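Local coordinates for uncharacterized protein (Staphylococcus aureus, PDB 4YBV) that probably acts as a hot dog-fold thioesterase, hydrolysing thioester bonds of a substrate that has yet to be defined, at residues A[23-28]-A[49-54]; A[58-63]-A[100-105]. The protein carries 1 engineered substitution. One frame throughout, in Å; residues are numbered along the deposited sequence.

Interaction 1: A[23-28]-A[49-54]; sequences VVISMP and GETACS
Ile25 meets Thr51 and Ala52 with an extended side chain: its first torsion (chi1 -37°) sets CG1 opposite the carbonyl carbon, and the second (chi2 -176°) then carries CD1 straight out from strand 22-28 onto helix 42-60. That methyl does most of the touching. It comes down on the helix backbone, with Ile25 CD1 3.5 Å from Ala52 CA, a tight fit for two carbons, and it also lies 3.8 Å from Ala52 CB. Roughly at right angles to this, the Thr51 methyl approaches, Ile25 CD1 and Thr51 CG2 standing 3.9 Å apart. The hydroxyl of Thr51 serves different partners, bonding to Ala47 O one turn back and to His41 of the second subunit.

Two residues nearer the start of the strand, Val23 meets the carbonyl end of the same alanine. Its branch faces the oxygen: Val23 CB lies 3.8 Å from Ala52 O, and Val23 CG1 and CG2 stand at much the same distance. The methyl-to-methyl approach of Val23 CG1 to Ala52 CB is looser, at 4.3 Å. Ala52 is thus touched on its CA and CB by isoleucine and at its carbonyl by valine.

Strand and helix run roughly antiparallel, at 146°, with short-segment axes 8.1 Å apart at closest approach, consistent with the small side chain of Ala52 between them. Ile25 also touches Leu48 and Leu55 of the same helix, and Ala52 touches Ala90 of strand 85-95. This is the central packing of the hot dog fold, in which an antiparallel sheet wraps a long helix. All four touching residues are buried, and apart from Val23 against the Ala52 oxygen their closest contacts are carbon to carbon, consistent with van der Waals fit and burial from water as the main source of cohesion.

Interaction 2: A[58-63]-A[100-105]; sequences ANLIDT and HVWDIK
The imidazole of His100 and the indole of Trp102, alternate residues of strand 99-107, are the two flat groups that receive Leu60 and Ile61, and their planes are turned about 55° against each other. Each ring is met at one atom above all. On the imidazole it is CE1: Ile61 CG2 lies 3.6 Å from His100 CE1, and Leu60 CB comes to 4.1 Å from that same carbon. On the indole it is the six-membered ring, where Leu60 CD1 stands 4.1 Å from Trp102 CZ2. Each aliphatic group approaches at a slant. Ile123 of strand 113-124 also packs on the imidazole, and Ala90 of strand 85-95 touches Trp102.

Leu60 joins the two rings. With its chain extended at the second torsion (chi2 178°), it brings CD1 into the angle between them, 4.2 Å from His100 CE1 as well as against the indole. Ile61, just past the leucine, uses its short branch, CG2, which also lies 4.1 Å from His100 NE2.

One nitrogen of each ring turns to the helix. Trp102 NE1 and His100 ND1 both hydrogen-bond to the hydroxyl of Ser57, one turn before Leu60, and that shared oxygen would restrain the rotation of both rings relative to the helix. Leu60 O has a weak hydrogen bond with Arg95.

The contact therefore fastens the C-terminal end of helix 42-60, and the loop that leaves it, to the concave side of the hot dog sheet. Across the two segments the chemistry is aliphatic against aromatic. With His100 ND1 and Trp102 NE1 bonded to Ser57, this implies a partly buried apolar seam running beside a shared serine hydroxyl.

In the fold
From the N terminus, strand 22-28 leads through a long connection into helix 42-60, and interaction 1 closes that loop by bringing the strand against the middle of the helix. The chain then leaves the helix, runs through strands 67-77 and 85-95, and returns in strand 99-107, where interaction 2 closes a longer loop onto the last turn of the same helix. The two loops follow in series, neither nesting nor crossing. They share the helix and the sheet, and meet directly where Cys53 packs on Trp102 and Ile104 and Gly49 touches Ile104. Together they tie two strands flanking 85-95 to successive parts of the central helix.

Interaction 1: A[23-28]-A[49-54]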
ATOM      1  N   VAL A  23      -3.448  20.623  -3.844  1.00 26.33           N
ATOM      2  CA  VAL A  23      -3.503  20.676  -5.303  1.00 24.88           C
ATOM      3  C   VAL A  23      -4.787  20.042  -5.830  1.00 23.91           C
ATOM      4  O   VAL A  23      -5.167  18.945  -5.450  1.00 22.18           O
ATOM      5  CB  VAL A  23      -2.284  19.980  -5.936  1.00 24.33           C
ATOM      6  CG1 VAL A  23      -2.391  20.023  -7.460  1.00 27.59           C
ATOM      7  CG2 VAL A  23      -1.022  20.663  -5.489  1.00 23.14           C
ATOM      8  N   VAL A  24      -5.468  20.743  -6.709  1.00 20.84           N
ATOM      9  CA  VAL A  24      -6.661  20.202  -7.316  1.00 23.16           C
ATOM     10  C   VAL A  24      -6.383  20.168  -8.817  1.00 25.73           C
ATOM     11  O   VAL A  24      -6.185  21.224  -9.435  1.00 26.13           O
ATOM     12  CB  VAL A  24      -7.932  21.062  -6.956  1.00 23.39           C
ATOM     13  CG1 VAL A  24      -9.216  20.413  -7.472  1.00 21.94           C
ATOM     14  CG2 VAL A  24      -8.009  21.280  -5.429  1.00 21.20           C
ATOM     15  N   ILE A  25      -6.329  18.961  -9.386  1.00 25.75           N
ATOM     16  CA  ILE A  25      -6.147  18.768 -10.848  1.00 25.31           C
ATOM     17  C   ILE A  25      -7.214  17.892 -11.432  1.00 20.97           C
ATOM     18  O   ILE A  25      -7.562  16.886 -10.842  1.00 21.87           O
ATOM     19  CB  ILE A  25      -4.828  18.054 -11.194  1.00 29.00           C
ATOM     20  CG1 ILE A  25      -3.718  18.468 -10.283  1.00 35.07           C
ATOM     21  CG2 ILE A  25      -4.436  18.295 -12.621  1.00 25.15           C
ATOM     22  CD1 ILE A  25      -2.448  17.827 -10.727  1.00 40.33           C
ATOM     23  N   SER A  26      -7.688  18.207 -12.622  1.00 20.98           N
ATOM     24  CA  SER A  26      -8.733  17.401 -13.227  1.00 23.84           C
ATOM     25  C   SER A  26      -8.385  17.019 -14.667  1.00 22.69           C
ATOM     26  O   SER A  26      -7.419  17.541 -15.255  1.00 23.11           O
ATOM     27  CB  SER A  26     -10.088  18.152 -13.197  1.00 27.14           C
ATOM     28  OG  SER A  26      -9.991  19.395 -13.856  1.00 27.30           O
ATOM     29  N   MET A  27      -9.171  16.117 -15.234  1.00 21.48           N
ATOM     30  CA  MET A  27      -8.953  15.699 -16.622  1.00 22.03           C
ATOM     31  C   MET A  27     -10.211  15.067 -17.144  1.00 22.41           C
ATOM     32  O   MET A  27     -10.999  14.542 -16.351  1.00 24.52           O
ATOM     33  CB  MET A  27      -7.758  14.723 -16.722  1.00 18.82           C
ATOM     34  CG  MET A  27      -8.054  13.334 -16.167  1.00 24.69           C
ATOM     35  SD  MET A  27      -6.586  12.236 -16.158  1.00 23.36           S
ATOM     36  CE  MET A  27      -7.331  10.701 -15.749  1.00 24.61           C
ATOM     37  N   PRO A  28     -10.432  15.132 -18.475  1.00 24.05           N
ATOM     38  CA  PRO A  28     -11.611  14.514 -19.109  1.00 26.06           C
ATOM     39  C   PRO A  28     -11.504  12.992 -19.226  1.00 26.32           C
ATOM     40  O   PRO A  28     -10.441  12.474 -19.519  1.00 26.39           O
ATOM     41  CB  PRO A  28     -11.634  15.134 -20.509  1.00 29.45           C
ATOM     42  CG  PRO A  28     -10.204  15.478 -20.804  1.00 24.35           C
ATOM     43  CD  PRO A  28      -9.615  15.885 -19.449  1.00 25.37           C
ATOM     44  N   GLY A  49      -3.378  11.274  -9.740  1.00 19.75           N
ATOM     45  CA  GLY A  49      -2.976  11.418  -8.334  1.00 19.39           C
ATOM     46  C   GLY A  49      -1.490  11.672  -8.079  1.00 19.49           C
ATOM     47  O   GLY A  49      -1.085  12.590  -7.301  1.00 20.88           O
ATOM     48  N   GLU A  50      -0.640  10.865  -8.722  1.00 19.10           N
ATOM     49  CA  GLU A  50       0.802  11.041  -8.559  1.00 20.48           C
ATOM     50  C   GLU A  50       1.241  12.410  -9.083  1.00 22.98           C
ATOM     51  O   GLU A  50       2.089  13.079  -8.456  1.00 24.98           O
ATOM     52  CB  GLU A  50       1.612   9.930  -9.250  1.00 22.27           C
ATOM     53  CG  GLU A  50       3.112  10.118  -9.016  1.00 27.19           C
ATOM     54  CD  GLU A  50       3.938   8.826  -9.088  1.00 27.58           C
ATOM     55  OE1 GLU A  50       3.369   7.716  -9.118  1.00 26.89           O
ATOM     56  OE2 GLU A  50       5.179   8.926  -9.128  1.00 30.37           O
ATOM     57  N   THR A  51       0.652  12.828 -10.209  1.00 19.75           N
ATOM     58  CA  THR A  51       0.909  14.178 -10.733  1.00 25.15           C
ATOM     59  C   THR A  51       0.547  15.239  -9.674  1.00 23.65           C
ATOM     60  O   THR A  51       1.305  16.181  -9.434  1.00 21.48           O
ATOM     61  CB  THR A  51       0.119  14.446 -12.024  1.00 21.10           C
ATOM     62  OG1 THR A  51       0.479  13.452 -13.016  1.00 18.58           O
ATOM     63  CG2 THR A  51       0.424  15.851 -12.551  1.00 19.37           C
ATOM     64  N   ALA A  52      -0.601  15.052  -9.030  1.00 20.72           N
ATOM     65  CA  ALA A  52      -1.084  16.040  -8.060  1.00 20.93           C
ATOM     66  C   ALA A  52      -0.114  16.153  -6.902  1.00 24.80           C
ATOM     67  O   ALA A  52       0.256  17.275  -6.509  1.00 25.10           O
ATOM     68  CB  ALA A  52      -2.512  15.693  -7.575  1.00 21.96           C
ATOM     69  N   CYS A  53       0.362  15.034  -6.339  1.00 24.51           N
ATOM     70  CA  CYS A  53       1.218  15.303  -5.190  1.00 28.14           C
ATOM     71  C   CYS A  53       2.672  15.627  -5.579  1.00 29.34           C
ATOM     72  O   CYS A  53       3.379  16.284  -4.815  1.00 28.39           O
ATOM     73  CB  CYS A  53       1.164  14.189  -4.147  1.00 32.78           C
ATOM     74  SG  CYS A  53       1.156  12.543  -4.657  1.00 29.20           S
ATOM     75  N   SER A  54       3.101  15.243  -6.773  1.00 25.86           N
ATOM     76  CA  SER A  54       4.358  15.756  -7.331  1.00 24.19           C
ATOM     77  C   SER A  54       4.350  17.315  -7.477  1.00 31.82           C
ATOM     78  O   SER A  54       5.283  18.013  -7.024  1.00 26.89           O
ATOM     79  CB  SER A  54       4.620  15.083  -8.693  1.00 33.33           C
ATOM     80  OG  SER A  54       5.841  15.508  -9.268  1.00 47.14           O
TER

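Interaction 2: A[58-63]-A[100-105]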
ATOM      1  N   ALA A  58       6.499  19.937  -5.161  1.00 31.50           N
ATOM      2  CA  ALA A  58       7.309  20.904  -5.895  1.00 29.56           C
ATOM      3  C   ALA A  58       6.971  22.341  -5.455  1.00 34.32           C
ATOM      4  O   ALA A  58       7.872  23.154  -5.280  1.00 34.25           O
ATOM      5  CB  ALA A  58       7.110  20.752  -7.401  1.00 32.12           C
ATOM      6  N   ASN A  59       5.684  22.632  -5.262  1.00 34.56           N
ATOM      7  CA  ASN A  59       5.247  23.943  -4.773  1.00 33.80           C
ATOM      8  C   ASN A  59       5.694  24.240  -3.339  1.00 39.66           C
ATOM      9  O   ASN A  59       5.791  25.404  -2.964  1.00 39.43           O
ATOM     10  CB  ASN A  59       3.718  24.079  -4.844  1.00 31.52           C
ATOM     11  CG  ASN A  59       3.220  24.236  -6.252  1.00 39.07           C
ATOM     12  OD1 ASN A  59       3.992  24.624  -7.129  1.00 45.92           O
ATOM     13  ND2 ASN A  59       1.917  23.942  -6.495  1.00 34.36           N
ATOM     14  N   LEU A  60       5.932  23.199  -2.536  1.00 34.25           N
ATOM     15  CA  LEU A  60       6.317  23.411  -1.138  1.00 38.48           C
ATOM     16  C   LEU A  60       7.824  23.517  -0.876  1.00 41.05           C
ATOM     17  O   LEU A  60       8.243  23.847   0.232  1.00 43.13           O
ATOM     18  CB  LEU A  60       5.773  22.277  -0.266  1.00 40.35           C
ATOM     19  CG  LEU A  60       4.273  22.203   0.001  1.00 34.10           C
ATOM     20  CD1 LEU A  60       4.013  20.990   0.841  1.00 29.91           C
ATOM     21  CD2 LEU A  60       3.736  23.463   0.680  1.00 33.63           C
ATOM     22  N   ILE A  61       8.643  23.207  -1.867  1.00 43.21           N
ATOM     23  CA  ILE A  61      10.075  23.163  -1.628  1.00 45.70           C
ATOM     24  C   ILE A  61      10.814  24.166  -2.498  1.00 49.36           C
ATOM     25  O   ILE A  61      10.217  24.846  -3.363  1.00 45.10           O
ATOM     26  CB  ILE A  61      10.673  21.747  -1.888  1.00 47.72           C
ATOM     27  CG1 ILE A  61      10.619  21.421  -3.381  1.00 45.46           C
ATOM     28  CG2 ILE A  61       9.954  20.678  -1.046  1.00 39.44           C
ATOM     29  CD1 ILE A  61      11.324  20.154  -3.747  1.00 44.91           C
ATOM     30  N   ASP A  62      12.122  24.254  -2.266  1.00 51.28           N
ATOM     31  CA  ASP A  62      12.951  25.131  -3.078  1.00 56.89           C
ATOM     32  C   ASP A  62      13.478  24.421  -4.333  1.00 56.97           C
ATOM     33  O   ASP A  62      14.476  23.688  -4.297  1.00 60.00           O
ATOM     34  CB  ASP A  62      14.090  25.697  -2.220  1.00 59.22           C
ATOM     35  CG  ASP A  62      14.811  26.851  -2.883  1.00 67.08           C
ATOM     36  OD1 ASP A  62      14.942  26.876  -4.125  1.00 61.03           O
ATOM     37  OD2 ASP A  62      15.208  27.785  -2.142  1.00 74.32           O
ATOM     38  N   THR A  63      12.773  24.671  -5.434  1.00 58.19           N
ATOM     39  CA  THR A  63      13.016  24.068  -6.744  1.00 58.49           C
ATOM     40  C   THR A  63      14.486  24.142  -7.130  1.00 63.83           C
ATOM     41  O   THR A  63      15.029  23.228  -7.746  1.00 70.48           O
ATOM     42  CB  THR A  63      12.150  24.768  -7.851  1.00 63.86           C
ATOM     43  OG1 THR A  63      10.867  24.141  -7.942  1.00 70.58           O
ATOM     44  CG2 THR A  63      12.807  24.690  -9.217  1.00 61.67           C
ATOM     45  N   HIS A 100       7.614  13.954   1.987  1.00 32.33           N
ATOM     46  CA  HIS A 100       6.239  14.422   2.152  1.00 32.23           C
ATOM     47  C   HIS A 100       5.270  13.275   1.991  1.00 30.45           C
ATOM     48  O   HIS A 100       5.432  12.411   1.117  1.00 26.56           O
ATOM     49  CB  HIS A 100       5.877  15.501   1.134  1.00 32.44           C
ATOM     50  CG  HIS A 100       6.719  16.729   1.233  1.00 36.67           C
ATOM     51  ND1 HIS A 100       6.654  17.746   0.307  1.00 31.63           N
ATOM     52  CD2 HIS A 100       7.652  17.100   2.146  1.00 33.96           C
ATOM     53  CE1 HIS A 100       7.520  18.688   0.638  1.00 37.70           C
ATOM     54  NE2 HIS A 100       8.133  18.320   1.750  1.00 38.03           N
ATOM     55  N   VAL A 101       4.228  13.289   2.796  1.00 28.77           N
ATOM     56  CA  VAL A 101       3.201  12.282   2.663  1.00 26.52           C
ATOM     57  C   VAL A 101       1.919  12.982   2.313  1.00 27.13           C
ATOM     58  O   VAL A 101       1.536  13.909   3.022  1.00 30.16           O
ATOM     59  CB  VAL A 101       3.085  11.452   3.963  1.00 26.03           C
ATOM     60  CG1 VAL A 101       1.907  10.519   3.908  1.00 27.64           C
ATOM     61  CG2 VAL A 101       4.394  10.710   4.195  1.00 23.52           C
ATOM     62  N   TRP A 102       1.280  12.576   1.205  1.00 20.18           N
ATOM     63  CA  TRP A 102       0.048  13.185   0.671  1.00 17.87           C
ATOM     64  C   TRP A 102      -1.158  12.276   0.689  1.00 25.32           C
ATOM     65  O   TRP A 102      -1.058  11.064   0.408  1.00 24.51           O
ATOM     66  CB  TRP A 102       0.248  13.621  -0.797  1.00 20.63           C
ATOM     67  CG  TRP A 102       1.167  14.773  -0.997  1.00 27.24           C
ATOM     68  CD1 TRP A 102       2.525  14.743  -1.075  1.00 24.85           C
ATOM     69  CD2 TRP A 102       0.783  16.143  -1.145  1.00 20.07           C
ATOM     70  NE1 TRP A 102       3.015  16.026  -1.257  1.00 24.21           N
ATOM     71  CE2 TRP A 102       1.961  16.897  -1.299  1.00 23.75           C
ATOM     72  CE3 TRP A 102      -0.445  16.805  -1.165  1.00 25.50           C
ATOM     73  CZ2 TRP A 102       1.949  18.293  -1.464  1.00 24.34           C
ATOM     74  CZ3 TRP A 102      -0.456  18.196  -1.336  1.00 24.43           C
ATOM     75  CH2 TRP A 102       0.743  18.911  -1.489  1.00 23.53           C
ATOM     76  N   ASP A 103      -2.318  12.876   0.913  1.00 26.40           N
ATOM     77  CA  ASP A 103      -3.586  12.174   0.802  1.00 26.63           C
ATOM     78  C   ASP A 103      -4.261  12.628  -0.487  1.00 27.09           C
ATOM     79  O   ASP A 103      -4.315  13.802  -0.725  1.00 23.54           O
ATOM     80  CB  ASP A 103      -4.462  12.497   2.001  1.00 32.67           C
ATOM     81  CG  ASP A 103      -5.477  11.449   2.264  1.00 43.17           C
ATOM     82  OD1 ASP A 103      -5.101  10.460   2.933  1.00 52.29           O
ATOM     83  OD2 ASP A 103      -6.634  11.607   1.817  1.00 42.20           O
ATOM     84  N   ILE A 104      -4.740  11.711  -1.334  1.00 23.50           N
ATOM     85  CA  ILE A 104      -5.377  12.117  -2.587  1.00 24.10           C
ATOM     86  C   ILE A 104      -6.729  11.450  -2.754  1.00 25.19           C
ATOM     87  O   ILE A 104      -6.841  10.230  -2.668  1.00 25.82           O
ATOM     88  CB  ILE A 104      -4.525  11.798  -3.843  1.00 19.71           C
ATOM     89  CG1 ILE A 104      -3.073  12.232  -3.702  1.00 18.90           C
ATOM     90  CG2 ILE A 104      -5.113  12.474  -5.087  1.00 21.27           C
ATOM     91  CD1 ILE A 104      -2.135  11.090  -3.376  1.00 20.38           C
ATOM     92  N   LYS A 105      -7.759  12.256  -2.999  1.00 21.61           N
ATOM     93  CA  LYS A 105      -9.065  11.706  -3.271  1.00 24.38           C
ATOM     94  C   LYS A 105      -9.498  12.097  -4.686  1.00 25.82           C
ATOM     95  O   LYS A 105      -9.450  13.258  -5.069  1.00 27.97           O
ATOM     96  CB  LYS A 105     -10.071  12.175  -2.215  1.00 29.63           C
ATOM     97  CG  LYS A 105      -9.819  11.531  -0.829  1.00 34.42           C
ATOM     98  CD  LYS A 105     -10.823  12.069   0.196  1.00 45.61           C
ATOM     99  CE  LYS A 105     -10.753  11.283   1.498  1.00 52.77           C
ATOM    100  NZ  LYS A 105      -9.361  11.146   2.005  1.00 52.79           N
TER